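Local atomic coordinates of putative capsid protein of prophage (Escherichia coli CFT073, PDB entry 3BQW), a protein that probably serves as a major capsid subunit of an integrated phage, its role not yet established. Residues E56-A61 against I161-P166; K290-Y295 against Q336-D341. All coordinates share one frame; numbering follows the deposited sequence.

Interaction 1 of 2, residues E56-A61 against I161-P166; sequences EVTMSA and IDWKIP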
loop_
_atom_site.group_PDB
_atom_site.type_symbol
_atom_site.label_atom_id
_atom_site.label_comp_id
_atom_site.label_asym_id
_atom_site.label_seq_id
_atom_site.Cartn_x
_atom_site.Cartn_y
_atom_site.Cartn_z
ATOM N N GLU A 56 5.087 16.327 -12.689
ATOM C CA GLU A 56 3.651 15.992 -12.684
ATOM C C GLU A 56 3.133 15.292 -11.425
ATOM O O GLU A 56 1.959 14.944 -11.361
ATOM C CB GLU A 56 3.259 15.203 -13.961
ATOM C CG GLU A 56 4.072 13.903 -14.259
ATOM C CD GLU A 56 3.508 12.641 -13.588
ATOM O OE1 GLU A 56 2.264 12.482 -13.561
ATOM O OE2 GLU A 56 4.324 11.800 -13.119
ATOM N N VAL A 57 3.975 15.099 -10.415
ATOM C CA VAL A 57 3.484 14.646 -9.124
ATOM C C VAL A 57 3.341 15.817 -8.125
ATOM O O VAL A 57 3.812 16.920 -8.374
ATOM C CB VAL A 57 4.303 13.474 -8.573
ATOM C CG1 VAL A 57 4.580 12.468 -9.694
ATOM C CG2 VAL A 57 5.584 13.945 -7.926
ATOM N N THR A 58 2.635 15.565 -7.022
ATOM C CA THR A 58 2.330 16.597 -6.012
ATOM C C THR A 58 3.600 17.003 -5.263
ATOM O O THR A 58 4.364 16.151 -4.811
ATOM C CB THR A 58 1.265 16.080 -5.013
ATOM O OG1 THR A 58 0.126 15.643 -5.746
ATOM C CG2 THR A 58 0.824 17.135 -4.055
ATOM N N MET A 59 3.827 18.302 -5.111
ATOM C CA MET A 59 5.120 18.731 -4.556
ATOM C C MET A 59 5.031 19.488 -3.237
ATOM O O MET A 59 6.042 19.955 -2.721
ATOM C CB MET A 59 5.913 19.501 -5.610
ATOM C CG MET A 59 6.614 18.543 -6.575
ATOM S SD MET A 59 7.467 19.469 -7.810
ATOM C CE MET A 59 9.019 18.599 -7.875
ATOM N N SER A 60 3.827 19.566 -2.685
ATOM C CA SER A 60 3.670 19.966 -1.305
ATOM C C SER A 60 2.447 19.322 -0.694
ATOM O O SER A 60 1.567 18.833 -1.394
ATOM C CB SER A 60 3.612 21.495 -1.177
ATOM O OG SER A 60 2.472 22.029 -1.792
ATOM N N ALA A 61 2.416 19.320 0.634
ATOM C CA ALA A 61 1.257 18.864 1.394
ATOM C C ALA A 61 1.096 19.777 2.598
ATOM O O ALA A 61 2.038 20.448 3.017
ATOM C CB ALA A 61 1.427 17.397 1.842
ATOM N N ILE A 161 -0.647 14.500 7.329
ATOM C CA ILE A 161 -0.453 15.009 5.980
ATOM C C ILE A 161 -1.826 15.097 5.342
ATOM O O ILE A 161 -2.608 14.130 5.384
ATOM C CB ILE A 161 0.398 14.060 5.088
ATOM C CG1 ILE A 161 1.827 13.978 5.589
ATOM C CG2 ILE A 161 0.402 14.542 3.638
ATOM C CD1 ILE A 161 2.619 12.789 4.959
ATOM N N ASP A 162 -2.101 16.239 4.734
ATOM C CA ASP A 162 -3.345 16.457 4.030
ATOM C C ASP A 162 -3.043 16.922 2.602
ATOM O O ASP A 162 -2.479 17.999 2.384
ATOM C CB ASP A 162 -4.190 17.481 4.779
ATOM C CG ASP A 162 -5.568 17.656 4.197
ATOM O OD1 ASP A 162 -5.952 16.903 3.267
ATOM O OD2 ASP A 162 -6.291 18.561 4.686
ATOM N N TRP A 163 -3.402 16.072 1.651
ATOM C CA TRP A 163 -3.251 16.356 0.215
ATOM C C TRP A 163 -4.396 17.224 -0.318
ATOM O O TRP A 163 -4.377 17.614 -1.476
ATOM C CB TRP A 163 -3.196 15.060 -0.565
ATOM C CG TRP A 163 -2.072 14.125 -0.108
ATOM C CD1 TRP A 163 -2.207 12.947 0.585
ATOM C CD2 TRP A 163 -0.660 14.332 -0.283
ATOM N NE1 TRP A 163 -0.960 12.402 0.828
ATOM C CE2 TRP A 163 0.003 13.219 0.301
ATOM C CE3 TRP A 163 0.109 15.345 -0.880
ATOM C CZ2 TRP A 163 1.388 13.088 0.300
ATOM C CZ3 TRP A 163 1.490 15.215 -0.883
ATOM C CH2 TRP A 163 2.120 14.089 -0.291
ATOM N N LYS A 164 -5.372 17.511 0.550
ATOM C CA LYS A 164 -6.485 18.434 0.298
ATOM C C LYS A 164 -7.309 17.945 -0.889
ATOM O O LYS A 164 -7.409 18.621 -1.912
ATOM C CB LYS A 164 -6.010 19.893 0.078
ATOM C CG LYS A 164 -5.217 20.555 1.239
ATOM C CD LYS A 164 -6.032 21.471 2.153
ATOM C CE LYS A 164 -5.165 22.570 2.835
ATOM N NZ LYS A 164 -5.743 23.079 4.141
ATOM N N ILE A 165 -7.893 16.761 -0.763
ATOM C CA ILE A 165 -8.775 16.283 -1.818
ATOM C C ILE A 165 -10.057 17.152 -1.757
ATOM O O ILE A 165 -10.533 17.475 -0.670
ATOM C CB ILE A 165 -9.035 14.750 -1.704
ATOM C CG1 ILE A 165 -9.478 14.198 -3.070
ATOM C CG2 ILE A 165 -10.034 14.420 -0.592
ATOM C CD1 ILE A 165 -9.812 12.710 -3.077
ATOM N N PRO A 166 -10.575 17.601 -2.902
ATOM C CA PRO A 166 -11.837 18.343 -2.810
ATOM C C PRO A 166 -12.937 17.537 -2.109
ATOM O O PRO A 166 -13.011 16.328 -2.276
ATOM C CB PRO A 166 -12.183 18.635 -4.283
ATOM C CG PRO A 166 -10.858 18.621 -4.967
ATOM C CD PRO A 166 -10.111 17.508 -4.295
#
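Ala61 lays its methyl over one face of the Trp163 indole: CB sits 3.9 Å from the centroid of the six-membered ring, 28° off the ring normal, a CH-pi contact displaced toward the rim. The nearest ring atom is CZ3, 3.5 Å from Ala61 CB. The same methyl also meets Ile161, whose CG2 is 3.5 Å from Ala61 CB and lies above the same face of the indole, so the two methyls share that side of the ring. Thr58 comes in at a slant, its CG2 3.7 Å from Trp163 CE3. Ser60 touches with its backbone instead, bringing O to 3.7 Å from Trp163 CZ3 at the ring edge, near the plane. With CG anti to its carbonyl carbon (chi1 -57°) and the ring turned by a chi2 of 109°, the benzo ring of Trp163 points at 56-61.

This is the place where a loop runs into strand 61-67 of a four-stranded antiparallel sheet and its neighbour, strand 159-162, runs out into a turn. The backbone of Asp162 pairs with Phe62, beside the contact. At the strand end, Asp162 OD1 accepts from Lys164 N at 2.8 Å, an Asx turn, with the donor above the carboxylate plane; OD2 makes a salt bridge with Arg73. Farther out, Thr58 OG1 hydrogen-bonds to the backbone oxygens of Pro339 and Ala340, while Ser60 OG bonds to Glu78. Strand 327-338 and the residue after it also back the indole, through Val338 and Pro339.

Interaction 2 of 2, residues K290-Y295 against Q336-D341; sequences KGLVAY and QPVPAD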
loop_
_atom_site.group_PDB
_atom_site.type_symbol
_atom_site.label_atom_id
_atom_site.label_comp_id
_atom_site.label_asym_id
_atom_site.label_seq_id
_atom_site.Cartn_x
_atom_site.Cartn_y
_atom_site.Cartn_z
ATOM N N LYS A 290 -0.392 8.335 -12.024
ATOM C CA LYS A 290 0.599 7.557 -11.257
ATOM C C LYS A 290 1.553 8.456 -10.532
ATOM O O LYS A 290 2.275 9.198 -11.158
ATOM C CB LYS A 290 1.447 6.654 -12.153
ATOM C CG LYS A 290 0.676 5.643 -12.976
ATOM C CD LYS A 290 1.478 5.405 -14.224
ATOM C CE LYS A 290 0.996 4.239 -14.995
ATOM N NZ LYS A 290 1.415 4.387 -16.415
ATOM N N GLY A 291 1.551 8.351 -9.213
ATOM C CA GLY A 291 2.527 9.003 -8.357
ATOM C C GLY A 291 3.572 8.012 -7.909
ATOM O O GLY A 291 3.971 7.127 -8.660
ATOM N N LEU A 292 4.045 8.154 -6.676
ATOM C CA LEU A 292 5.197 7.359 -6.239
ATOM C C LEU A 292 5.141 7.009 -4.778
ATOM O O LEU A 292 4.304 7.507 -4.032
ATOM C CB LEU A 292 6.520 8.096 -6.543
ATOM C CG LEU A 292 6.774 9.371 -5.714
ATOM C CD1 LEU A 292 8.218 9.650 -5.530
ATOM C CD2 LEU A 292 6.098 10.544 -6.377
ATOM N N VAL A 293 6.026 6.098 -4.383
ATOM C CA VAL A 293 6.354 5.916 -2.976
ATOM C C VAL A 293 7.729 6.522 -2.838
ATOM O O VAL A 293 8.678 6.128 -3.517
ATOM C CB VAL A 293 6.273 4.430 -2.475
ATOM C CG1 VAL A 293 6.615 4.340 -0.976
ATOM C CG2 VAL A 293 4.868 3.864 -2.703
ATOM N N ALA A 294 7.807 7.538 -1.988
ATOM C CA ALA A 294 9.043 8.234 -1.705
ATOM C C ALA A 294 9.647 7.603 -0.470
ATOM O O ALA A 294 8.943 7.315 0.504
ATOM C CB ALA A 294 8.785 9.731 -1.481
ATOM N N TYR A 295 10.953 7.387 -0.506
ATOM C CA TYR A 295 11.667 6.789 0.632
ATOM C C TYR A 295 12.674 7.792 1.207
ATOM O O TYR A 295 13.538 8.297 0.487
ATOM C CB TYR A 295 12.377 5.510 0.194
ATOM C CG TYR A 295 11.414 4.410 -0.166
ATOM C CD1 TYR A 295 11.113 3.393 0.741
ATOM C CD2 TYR A 295 10.784 4.390 -1.419
ATOM C CE1 TYR A 295 10.189 2.372 0.401
ATOM C CE2 TYR A 295 9.904 3.381 -1.762
ATOM C CZ TYR A 295 9.604 2.374 -0.845
ATOM O OH TYR A 295 8.701 1.386 -1.193
ATOM N N GLN A 336 6.736 6.813 2.041
ATOM C CA GLN A 336 5.568 7.687 2.041
ATOM C C GLN A 336 5.017 7.785 0.614
ATOM O O GLN A 336 5.738 8.224 -0.284
ATOM C CB GLN A 336 5.971 9.094 2.485
ATOM C CG GLN A 336 4.825 10.117 2.476
ATOM C CD GLN A 336 3.634 9.674 3.303
ATOM O OE1 GLN A 336 3.797 9.266 4.457
ATOM N NE2 GLN A 336 2.424 9.754 2.724
ATOM N N PRO A 337 3.771 7.327 0.388
ATOM C CA PRO A 337 3.117 7.535 -0.901
ATOM C C PRO A 337 2.877 9.023 -1.210
ATOM O O PRO A 337 2.505 9.798 -0.333
ATOM C CB PRO A 337 1.789 6.776 -0.775
ATOM C CG PRO A 337 1.893 5.986 0.426
ATOM C CD PRO A 337 2.958 6.504 1.293
ATOM N N VAL A 338 3.164 9.404 -2.448
ATOM C CA VAL A 338 2.951 10.755 -2.910
ATOM C C VAL A 338 2.139 10.657 -4.198
ATOM O O VAL A 338 2.609 10.050 -5.157
ATOM C CB VAL A 338 4.280 11.491 -3.188
ATOM C CG1 VAL A 338 3.997 12.893 -3.686
ATOM C CG2 VAL A 338 5.150 11.521 -1.913
ATOM N N PRO A 339 0.940 11.252 -4.215
ATOM C CA PRO A 339 0.079 11.096 -5.386
ATOM C C PRO A 339 0.512 11.994 -6.509
ATOM O O PRO A 339 1.219 12.973 -6.278
ATOM C CB PRO A 339 -1.297 11.509 -4.869
ATOM C CG PRO A 339 -1.002 12.556 -3.841
ATOM C CD PRO A 339 0.294 12.082 -3.170
ATOM N N ALA A 340 0.104 11.650 -7.726
ATOM C CA ALA A 340 0.279 12.530 -8.853
ATOM C C ALA A 340 -0.753 13.631 -8.648
ATOM O O ALA A 340 -0.390 14.690 -8.175
ATOM C CB ALA A 340 0.120 11.802 -10.191
ATOM N N ASP A 341 -2.027 13.376 -8.933
ATOM C CA ASP A 341 -3.090 14.374 -8.773
ATOM C C ASP A 341 -4.260 13.788 -7.952
ATOM O O ASP A 341 -5.027 12.963 -8.459
ATOM C CB ASP A 341 -3.557 14.848 -10.151
ATOM C CG ASP A 341 -4.530 16.004 -10.096
ATOM O OD1 ASP A 341 -4.969 16.420 -9.012
ATOM O OD2 ASP A 341 -4.857 16.531 -11.175
#
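An antiparallel strand pair in a mixed sheet joins strand 292-295 to the end of strand 327-338. Leu292 and Val338 form a hydrogen-bonded pair: Leu292 N gives to Val338 O at 2.8 Å, and Val338 N gives to Leu292 O at 2.7 Å with a nearly straight N-H...O angle of 174°. The next such pair is Ala294 with Gln336. Here Ala294 N gives to Gln336 O at 2.8 Å, and the return bond, Gln336 N to Ala294 O at 2.7 Å, is more bent at the hydrogen, at 144°. Between them Val293 and Pro337 make a non-hydrogen-bonded pair, whose side chains face helix 113-146 at Val136.

On the sheet face carrying Leu292, Ala294 and Val338, Leu292 and Val338 lie alongside each other, pointing the same way. Leu292 CG is lodged between its backbone N and carbonyl carbon (chi1 68°), and from there CD2 comes to 3.8 Å from Val338 CB. Val338 CG2 approaches the Ala294 methyl. Gln336 bends at chi2, folding its amide over the next residue, so that NE2 donates to Pro337 O at 3.1 Å, in the carbonyl plane on a lone pair.

Next to the Leu292-Val338 pair, just before the strand begins, Gly291 has no side chain, and its CA comes within 3.4 Å of Val338 O, a CA-H...O contact, and 3.6 Å of Ala340 N. Proline at 337 has no N-H to give, yet the ladder loses nothing, because its place is non-hydrogen-bonded; the pairing rests on the four N-H...O bonds, with buried apolar side chains packed on one face.

Overall arrangement
Both contacts are buried, but interaction 2 lies deeper, its centre about 11 Å from the centre of the chain against about 17 Å for interaction 1. In 290-295 with 336-341 two strands of one sheet are joined by backbone bonds; in 56-61 with 161-166 a loop and the start of its strand meet the end of strand 159-162 and the turn after it, through side-chain carbon and an aromatic face. The two centres are about 10 Å apart and the contacts touch directly: Trp163 CZ2 packs 3.5 Å from Pro337 O. Segment 336-341 thus links the mixed sheet to the ends of the two inner strands of the four-stranded one.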